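Local coordinates for protein endonuclease V (Streptomyces avermitilis, PDB 3GOC) that probably takes part in DNA repair, using magnesium to cut double-stranded DNA at the second phosphodiester bond 3' to a deoxyinosine, at residues A[44-49]-A[218-223]; A[58-63]-A[98-103]; A[2-7]-A[74-79]. All coordinates share one frame; numbering follows the deposited sequence.

The three interactions sit around one end of the central sheet. Interactions 1 and 2 each lay a helix on a strand, and their strands 41-49 and 55-64 are sheet neighbours. Their helices, 211-228 and 94-102, pack on opposite faces of that sheet. Interaction 3 adds the N-terminal arm to strand 70-79, the outermost strand on this side. Interaction 2 is buried and made by van der Waals packing alone across its segments. Interaction 1 is partly buried and mixes sulfur packing with magnesium coordination. Interaction 3 is a surface contact, held by backbone hydrogen bonds and bridging waters. Thr75 of interaction 3 also packs on Leu219 and Ala223 of interaction 1.

Interaction 1. Residues A[44-49]-A[218-223]. With MG (magnesium ion), chain D; MG (magnesium ion), chain C.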
loop_
_atom_site.group_PDB
_atom_site.type_symbol
_atom_site.label_atom_id
_atom_site.label_comp_id
_atom_site.label_asym_id
_atom_site.label_seq_id
_atom_site.Cartn_x
_atom_site.Cartn_y
_atom_site.Cartn_z
ATOM N N GLY A 44 9.118 -11.633 -4.123
ATOM C CA GLY A 44 9.191 -12.336 -2.864
ATOM C C GLY A 44 10.312 -13.358 -2.922
ATOM O O GLY A 44 10.578 -13.936 -3.972
ATOM N N VAL A 45 10.995 -13.559 -1.800
ATOM C CA VAL A 45 12.054 -14.551 -1.726
ATOM C C VAL A 45 11.804 -15.370 -0.476
ATOM O O VAL A 45 11.371 -14.843 0.552
ATOM C CB VAL A 45 13.468 -13.916 -1.632
ATOM C CG1 VAL A 45 13.883 -13.358 -2.982
ATOM C CG2 VAL A 45 13.482 -12.826 -0.578
ATOM N N ASP A 46 12.050 -16.666 -0.581
ATOM C CA ASP A 46 11.875 -17.563 0.554
ATOM C C ASP A 46 12.704 -18.809 0.301
ATOM O O ASP A 46 13.110 -19.073 -0.828
ATOM C CB ASP A 46 10.406 -17.950 0.717
ATOM C CG ASP A 46 10.143 -18.653 2.015
ATOM O OD1 ASP A 46 9.187 -19.458 2.061
ATOM O OD2 ASP A 46 10.881 -18.402 3.007
ATOM N N VAL A 47 12.969 -19.569 1.356
ATOM C CA VAL A 47 13.742 -20.789 1.216
ATOM C C VAL A 47 13.109 -21.948 1.963
ATOM O O VAL A 47 12.271 -21.764 2.853
ATOM C CB VAL A 47 15.190 -20.600 1.727
ATOM C CG1 VAL A 47 15.863 -19.457 0.974
ATOM C CG2 VAL A 47 15.181 -20.319 3.218
ATOM N N ALA A 48 13.505 -23.149 1.567
ATOM C CA ALA A 48 13.031 -24.376 2.188
ATOM C C ALA A 48 14.265 -25.240 2.417
ATOM O O ALA A 48 15.052 -25.463 1.499
ATOM C CB ALA A 48 12.044 -25.095 1.262
ATOM N N TYR A 49 14.443 -25.702 3.648
ATOM C CA TYR A 49 15.580 -26.546 3.996
ATOM C C TYR A 49 15.180 -28.008 4.001
ATOM O O TYR A 49 14.106 -28.363 4.485
ATOM C CB TYR A 49 16.113 -26.194 5.388
ATOM C CG TYR A 49 16.845 -24.881 5.461
ATOM C CD1 TYR A 49 16.160 -23.686 5.682
ATOM C CD2 TYR A 49 18.226 -24.828 5.289
ATOM C CE1 TYR A 49 16.835 -22.469 5.726
ATOM C CE2 TYR A 49 18.910 -23.621 5.333
ATOM C CZ TYR A 49 18.212 -22.448 5.550
ATOM O OH TYR A 49 18.891 -21.254 5.591
ATOM N N SER A 218 5.432 -21.314 -1.596
ATOM C CA SER A 218 4.898 -22.448 -2.337
ATOM C C SER A 218 5.916 -22.959 -3.342
ATOM O O SER A 218 6.124 -24.167 -3.472
ATOM C CB SER A 218 3.613 -22.052 -3.070
ATOM O OG SER A 218 2.555 -21.816 -2.149
ATOM N N LEU A 219 6.572 -22.037 -4.040
ATOM C CA LEU A 219 7.543 -22.431 -5.053
ATOM C C LEU A 219 8.808 -23.099 -4.517
ATOM O O LEU A 219 9.249 -24.111 -5.068
ATOM C CB LEU A 219 7.910 -21.229 -5.935
ATOM C CG LEU A 219 8.922 -21.508 -7.055
ATOM C CD1 LEU A 219 8.434 -22.634 -7.970
ATOM C CD2 LEU A 219 9.132 -20.234 -7.858
ATOM N N CYS A 220 9.411 -22.566 -3.461
ATOM C CA CYS A 220 10.609 -23.232 -2.967
ATOM C C CYS A 220 10.296 -24.611 -2.395
ATOM O O CYS A 220 11.116 -25.523 -2.485
ATOM C CB CYS A 220 11.360 -22.378 -1.931
ATOM S SG CYS A 220 10.531 -21.986 -0.369
ATOM N N ARG A 221 9.118 -24.765 -1.802
ATOM C CA ARG A 221 8.743 -26.062 -1.252
ATOM C C ARG A 221 8.571 -27.069 -2.392
ATOM O O ARG A 221 8.991 -28.225 -2.274
ATOM C CB ARG A 221 7.450 -25.943 -0.443
ATOM C CG ARG A 221 7.629 -25.245 0.906
ATOM C CD ARG A 221 6.282 -24.937 1.549
ATOM N NE ARG A 221 6.401 -24.454 2.921
ATOM C CZ ARG A 221 6.681 -25.226 3.965
ATOM N NH1 ARG A 221 6.768 -24.698 5.180
ATOM N NH2 ARG A 221 6.867 -26.529 3.800
ATOM N N ARG A 222 7.970 -26.639 -3.499
ATOM C CA ARG A 222 7.786 -27.536 -4.637
ATOM C C ARG A 222 9.139 -27.906 -5.245
ATOM O O ARG A 222 9.387 -29.066 -5.568
ATOM C CB ARG A 222 6.911 -26.890 -5.718
ATOM C CG ARG A 222 6.597 -27.846 -6.868
ATOM C CD ARG A 222 5.770 -27.186 -7.954
ATOM N NE ARG A 222 6.547 -26.231 -8.733
ATOM C CZ ARG A 222 6.035 -25.454 -9.680
ATOM N NH1 ARG A 222 4.741 -25.520 -9.960
ATOM N NH2 ARG A 222 6.816 -24.623 -10.357
ATOM N N ALA A 223 10.009 -26.911 -5.400
ATOM C CA ALA A 223 11.329 -27.138 -5.977
ATOM C C ALA A 223 12.173 -28.054 -5.093
ATOM O O ALA A 223 12.987 -28.829 -5.597
ATOM C CB ALA A 223 12.041 -25.807 -6.199
HETATM MG MG MG D . 10.066 -19.419 5.115
HETATM MG MG MG C . 8.514 -20.677 3.764
HETATM O O HOH W 1 9.666 -22.561 3.106
HETATM O O HOH W 2 7.780 -21.870 5.615
HETATM O O HOH W 3 7.108 -18.873 4.277
HETATM O O HOH W 4 11.607 -17.500 5.833
HETATM O O HOH W 5 9.789 -18.784 7.505
#
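The Val47-Ala48 peptide and the Asp46 carboxylate each turn a face to the sulfur of Cys220. Cys220 SG lies off one face of the carboxylate, 3.8 Å from Asp46 OD1; the magnesium positions lie at its oxygen edge, close to its plane. This is the metal site of the RNase H-like fold, set where strand 41-49 runs under helix 211-228. Asp46 OD1 is 2.2 Å from one magnesium. Asp46 OD2 is 2.5 Å from the other. The two modelled positions are too close to be filled together and are probably alternatives. Asp217 completes the protein ligands of the OD1 metal, and Asp114 joins the other. The backbone O of Val47 accepts from one water on the OD1 metal. A second water on that metal accepts from Arg221 NH1, while Arg221 NE bonds Asp217. The guanidinium thus holds a metal ligand and a metal-bound water. The segment axes approach to 7.1 Å, a spacing filled here by Ala48 and Cys220. Their directions differ by 32°. With chi1 at 64°, SG stands between the backbone N and carbonyl carbon of Cys220 and lies over the peptide, 3.5 Å from Val47 C. Ala48 CB also touches Cys220 SG, at 3.8 Å.

Interaction 2. Residues A[58-63]-A[98-103]; sequences AAAVVL and LAALDA
Ala58, Ala60 and Ala100 make a small-residue strand-to-helix contact in the RNase H-like fold. Helix 94-102 lies on the central sheet here, crossing strand 55-64. The angle between the segment directions is 37°, and the axes come within 7.2 Å. Methyl groups on both partners allow this spacing.

The first kind of contact is methyl to methyl. Ala100 CB points at the strand and lies 4.1 Å from Ala58 CB. Ala100 CB is also 4.3 Å from Ala60 CB, so one helix methyl meets two alanines of the same strand face. The second kind is methyl to backbone. Ala100 CB comes to 3.9 Å from Ala58 O, and it also approaches the backbone N of Ala59. These are van der Waals contacts. The third kind is the single branched side chain, Leu101. Its chi1 of -70° and chi2 of 164° together bring CD2 up to the strand.

The backbone of the strand is hydrogen-bonded to its sheet neighbours. Ala58 and Ala60 pair with Ala76 and Ala74 of strand 70-79, and Ala59 pairs with Asp46 of strand 41-49. The methyl of Ala59 points away from this helix, to the other sheet face, where it packs on Leu219 and Cys220. The strand is therefore covered by a helix on each face. Beside Ala100, Leu101 CD2 rests 4.0 Å from Ala60 CB.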
loop_
_atom_site.group_PDB
_atom_site.type_symbol
_atom_site.label_atom_id
_atom_site.label_comp_id
_atom_site.label_asym_id
_atom_site.label_seq_id
_atom_site.Cartn_x
_atom_site.Cartn_y
_atom_site.Cartn_z
ATOM N N ALA A 58 16.026 -22.083 -2.727
ATOM C CA ALA A 58 15.506 -20.727 -2.695
ATOM C C ALA A 58 14.612 -20.463 -3.889
ATOM O O ALA A 58 14.805 -21.036 -4.963
ATOM C CB ALA A 58 16.650 -19.732 -2.691
ATOM N N ALA A 59 13.618 -19.609 -3.685
ATOM C CA ALA A 59 12.712 -19.236 -4.756
ATOM C C ALA A 59 12.559 -17.728 -4.774
ATOM O O ALA A 59 12.584 -17.072 -3.733
ATOM C CB ALA A 59 11.345 -19.891 -4.563
ATOM N N ALA A 60 12.428 -17.182 -5.975
ATOM C CA ALA A 60 12.215 -15.755 -6.148
ATOM C C ALA A 60 11.029 -15.657 -7.094
ATOM O O ALA A 60 11.038 -16.247 -8.174
ATOM C CB ALA A 60 13.442 -15.097 -6.764
ATOM N N VAL A 61 9.994 -14.941 -6.671
ATOM C CA VAL A 61 8.808 -14.772 -7.496
ATOM C C VAL A 61 8.557 -13.291 -7.697
ATOM O O VAL A 61 8.333 -12.555 -6.739
ATOM C CB VAL A 61 7.570 -15.416 -6.847
ATOM C CG1 VAL A 61 6.355 -15.211 -7.746
ATOM C CG2 VAL A 61 7.809 -16.904 -6.622
ATOM N N VAL A 62 8.609 -12.864 -8.955
ATOM C CA VAL A 62 8.417 -11.466 -9.321
ATOM C C VAL A 62 6.966 -11.187 -9.684
ATOM O O VAL A 62 6.378 -11.888 -10.510
ATOM C CB VAL A 62 9.291 -11.087 -10.534
ATOM C CG1 VAL A 62 9.198 -9.598 -10.788
ATOM C CG2 VAL A 62 10.730 -11.501 -10.291
ATOM N N LEU A 63 6.390 -10.169 -9.057
ATOM C CA LEU A 63 5.008 -9.791 -9.330
ATOM C C LEU A 63 4.925 -8.409 -9.957
ATOM O O LEU A 63 5.811 -7.572 -9.781
ATOM C CB LEU A 63 4.186 -9.743 -8.037
ATOM C CG LEU A 63 4.206 -10.933 -7.080
ATOM C CD1 LEU A 63 3.343 -10.609 -5.869
ATOM C CD2 LEU A 63 3.696 -12.171 -7.790
ATOM N N LEU A 98 20.857 -15.553 -3.681
ATOM C CA LEU A 98 21.456 -14.726 -4.728
ATOM C C LEU A 98 21.360 -15.456 -6.065
ATOM O O LEU A 98 21.119 -14.837 -7.098
ATOM C CB LEU A 98 22.924 -14.421 -4.397
ATOM C CG LEU A 98 23.159 -13.469 -3.216
ATOM C CD1 LEU A 98 24.643 -13.427 -2.894
ATOM C CD2 LEU A 98 22.636 -12.078 -3.545
ATOM N N ALA A 99 21.528 -16.776 -6.038
ATOM C CA ALA A 99 21.460 -17.580 -7.257
ATOM C C ALA A 99 20.054 -17.583 -7.857
ATOM O O ALA A 99 19.884 -17.522 -9.081
ATOM C CB ALA A 99 21.914 -19.008 -6.967
ATOM N N ALA A 100 19.039 -17.667 -7.005
ATOM C CA ALA A 100 17.668 -17.661 -7.501
ATOM C C ALA A 100 17.366 -16.309 -8.137
ATOM O O ALA A 100 16.741 -16.241 -9.196
ATOM C CB ALA A 100 16.681 -17.949 -6.362
ATOM N N LEU A 101 17.804 -15.228 -7.494
ATOM C CA LEU A 101 17.562 -13.895 -8.052
ATOM C C LEU A 101 18.290 -13.744 -9.380
ATOM O O LEU A 101 17.742 -13.199 -10.342
ATOM C CB LEU A 101 18.037 -12.812 -7.074
ATOM C CG LEU A 101 17.199 -12.653 -5.800
ATOM C CD1 LEU A 101 17.992 -11.852 -4.787
ATOM C CD2 LEU A 101 15.873 -11.967 -6.115
ATOM N N ASP A 102 19.524 -14.233 -9.437
ATOM C CA ASP A 102 20.312 -14.136 -10.668
ATOM C C ASP A 102 19.688 -14.921 -11.814
ATOM O O ASP A 102 19.910 -14.606 -12.985
ATOM C CB ASP A 102 21.744 -14.630 -10.440
ATOM C CG ASP A 102 22.570 -13.666 -9.608
ATOM O OD1 ASP A 102 22.211 -12.471 -9.546
ATOM O OD2 ASP A 102 23.592 -14.100 -9.033
ATOM N N ALA A 103 18.909 -15.945 -11.477
ATOM C CA ALA A 103 18.266 -16.778 -12.486
ATOM C C ALA A 103 17.018 -16.136 -13.086
ATOM O O ALA A 103 16.476 -16.630 -14.074
ATOM C CB ALA A 103 17.919 -18.137 -11.896
#

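Interaction 3. Residues A[2-7]-A[74-79]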
loop_
_atom_site.group_PDB
_atom_site.type_symbol
_atom_site.label_atom_id
_atom_site.label_comp_id
_atom_site.label_asym_id
_atom_site.label_seq_id
_atom_site.Cartn_x
_atom_site.Cartn_y
_atom_site.Cartn_z
ATOM N N THR A 2 23.808 -28.507 -10.866
ATOM C CA THR A 2 23.832 -27.017 -10.851
ATOM C C THR A 2 23.649 -26.527 -9.421
ATOM O O THR A 2 23.192 -25.408 -9.190
ATOM C CB THR A 2 22.700 -26.430 -11.719
ATOM O OG1 THR A 2 22.630 -27.145 -12.959
ATOM C CG2 THR A 2 22.963 -24.957 -12.013
ATOM N N THR A 3 24.005 -27.374 -8.460
ATOM C CA THR A 3 23.879 -27.016 -7.048
ATOM C C THR A 3 24.848 -25.892 -6.699
ATOM O O THR A 3 26.031 -25.958 -7.035
ATOM C CB THR A 3 24.176 -28.228 -6.132
ATOM O OG1 THR A 3 23.239 -29.278 -6.412
ATOM C CG2 THR A 3 24.056 -27.836 -4.668
ATOM N N VAL A 4 24.340 -24.860 -6.030
ATOM C CA VAL A 4 25.163 -23.721 -5.629
ATOM C C VAL A 4 26.080 -24.151 -4.495
ATOM O O VAL A 4 25.610 -24.521 -3.424
ATOM C CB VAL A 4 24.289 -22.549 -5.131
ATOM C CG1 VAL A 4 25.167 -21.356 -4.769
ATOM C CG2 VAL A 4 23.282 -22.167 -6.200
ATOM N N ARG A 5 27.389 -24.108 -4.727
ATOM C CA ARG A 5 28.330 -24.514 -3.693
ATOM C C ARG A 5 28.605 -23.380 -2.715
ATOM O O ARG A 5 28.208 -22.237 -2.943
ATOM C CB ARG A 5 29.655 -24.974 -4.310
ATOM C CG ARG A 5 29.545 -26.178 -5.233
ATOM C CD ARG A 5 29.443 -25.751 -6.688
ATOM N NE ARG A 5 29.481 -26.898 -7.595
ATOM C CZ ARG A 5 29.588 -26.804 -8.915
ATOM N NH1 ARG A 5 29.670 -25.611 -9.493
ATOM N NH2 ARG A 5 29.615 -27.902 -9.660
ATOM N N ILE A 6 29.270 -23.708 -1.615
ATOM C CA ILE A 6 29.617 -22.709 -0.618
ATOM C C ILE A 6 30.648 -21.788 -1.262
ATOM O O ILE A 6 31.657 -22.255 -1.798
ATOM C CB ILE A 6 30.238 -23.369 0.632
ATOM C CG1 ILE A 6 29.202 -24.293 1.282
ATOM C CG2 ILE A 6 30.734 -22.299 1.600
ATOM C CD1 ILE A 6 29.691 -25.002 2.530
ATOM N N PRO A 7 30.400 -20.470 -1.232
ATOM C CA PRO A 7 31.317 -19.487 -1.819
ATOM C C PRO A 7 32.743 -19.630 -1.323
ATOM O O PRO A 7 32.978 -19.958 -0.156
ATOM C CB PRO A 7 30.716 -18.155 -1.389
ATOM C CG PRO A 7 29.241 -18.455 -1.362
ATOM C CD PRO A 7 29.196 -19.809 -0.700
ATOM N N ALA A 74 11.913 -18.051 -10.364
ATOM C CA ALA A 74 13.124 -18.846 -10.509
ATOM C C ALA A 74 13.472 -19.489 -9.178
ATOM O O ALA A 74 13.107 -18.977 -8.124
ATOM C CB ALA A 74 14.278 -17.964 -10.977
ATOM N N THR A 75 14.160 -20.622 -9.230
ATOM C CA THR A 75 14.583 -21.302 -8.015
ATOM C C THR A 75 16.033 -21.727 -8.176
ATOM O O THR A 75 16.578 -21.735 -9.282
ATOM C CB THR A 75 13.733 -22.565 -7.719
ATOM O OG1 THR A 75 13.835 -23.482 -8.815
ATOM C CG2 THR A 75 12.281 -22.195 -7.490
ATOM N N ALA A 76 16.657 -22.069 -7.058
ATOM C CA ALA A 76 18.039 -22.522 -7.060
ATOM C C ALA A 76 18.211 -23.507 -5.915
ATOM O O ALA A 76 17.553 -23.391 -4.882
ATOM C CB ALA A 76 18.983 -21.342 -6.880
ATOM N N VAL A 77 19.082 -24.487 -6.118
ATOM C CA VAL A 77 19.362 -25.495 -5.108
ATOM C C VAL A 77 20.794 -25.267 -4.654
ATOM O O VAL A 77 21.685 -25.109 -5.486
ATOM C CB VAL A 77 19.241 -26.914 -5.691
ATOM C CG1 VAL A 77 19.619 -27.935 -4.639
ATOM C CG2 VAL A 77 17.815 -27.155 -6.176
ATOM N N GLY A 78 21.022 -25.232 -3.345
ATOM C CA GLY A 78 22.375 -25.005 -2.873
ATOM C C GLY A 78 22.784 -25.811 -1.657
ATOM O O GLY A 78 21.949 -26.398 -0.973
ATOM N N GLU A 79 24.087 -25.855 -1.410
ATOM C CA GLU A 79 24.622 -26.543 -0.246
ATOM C C GLU A 79 24.469 -25.568 0.918
ATOM O O GLU A 79 24.802 -24.389 0.783
ATOM C CB GLU A 79 26.108 -26.852 -0.446
ATOM C CG GLU A 79 26.405 -27.922 -1.484
ATOM C CD GLU A 79 27.893 -28.054 -1.756
ATOM O OE1 GLU A 79 28.682 -27.901 -0.799
ATOM O OE2 GLU A 79 28.275 -28.327 -2.915
HETATM O O HOH W 6 20.437 -24.589 -8.652
HETATM O O HOH W 7 25.713 -22.387 -0.691
HETATM O O HOH W 8 30.972 -26.243 -1.513
#
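Val4 and Gly78 form a single parallel beta bridge between the N-terminal arm and strand 70-79. That strand is the outermost one on this side of the sheet, so the arm extends its edge by a short step. The tight part is the bridge itself. Val4 N donates to Val77 O at 2.7 Å, nearly straight at 171° and in the carbonyl plane. Glu79 N donates to Val4 O at 2.9 Å, at 169°. The backbone N and O of Val4 both bond to strand 70-79, to the residues on either side of Gly78. Thr3 CA adds a CA-H...O contact to Val77 O at 3.3 Å. Gly78 has no side chain, and Val4 CB and Thr3 CG2 both settle near its CA, the latter at 3.7 Å. With chi1 at -178°, Val4 sets CG1 anti to its backbone N and CG2 anti to the carbonyl carbon. CG2 passes close to Val77 O and makes a loose contact with Ala76 CB. Val4 also packs on Ala99 of helix 94-102.

The outer side is looser and wetter. Thr3 CG2 touches Glu79 CG. The Glu79 carboxylate lies against the Arg5 side chain at its stem, with OE2 3.4 Å from Arg5 CG. The guanidinium and carboxylate planes stand at right angles. Glu79 OE2 and Arg5 NE remain 5.0 Å apart, so the charges are near without a salt bridge. One water accepts from Ile6 N and donates to Glu79 OE1. At the other end, another water donates to Thr2 O and accepts from Val77 N.

The arm's direct hydrogen bonds are all backbone to backbone, water bridges add to them, and side chains contribute apolar packing. Side-chain charge probably adds a weak, solvent-screened attraction between Arg5 and Glu79.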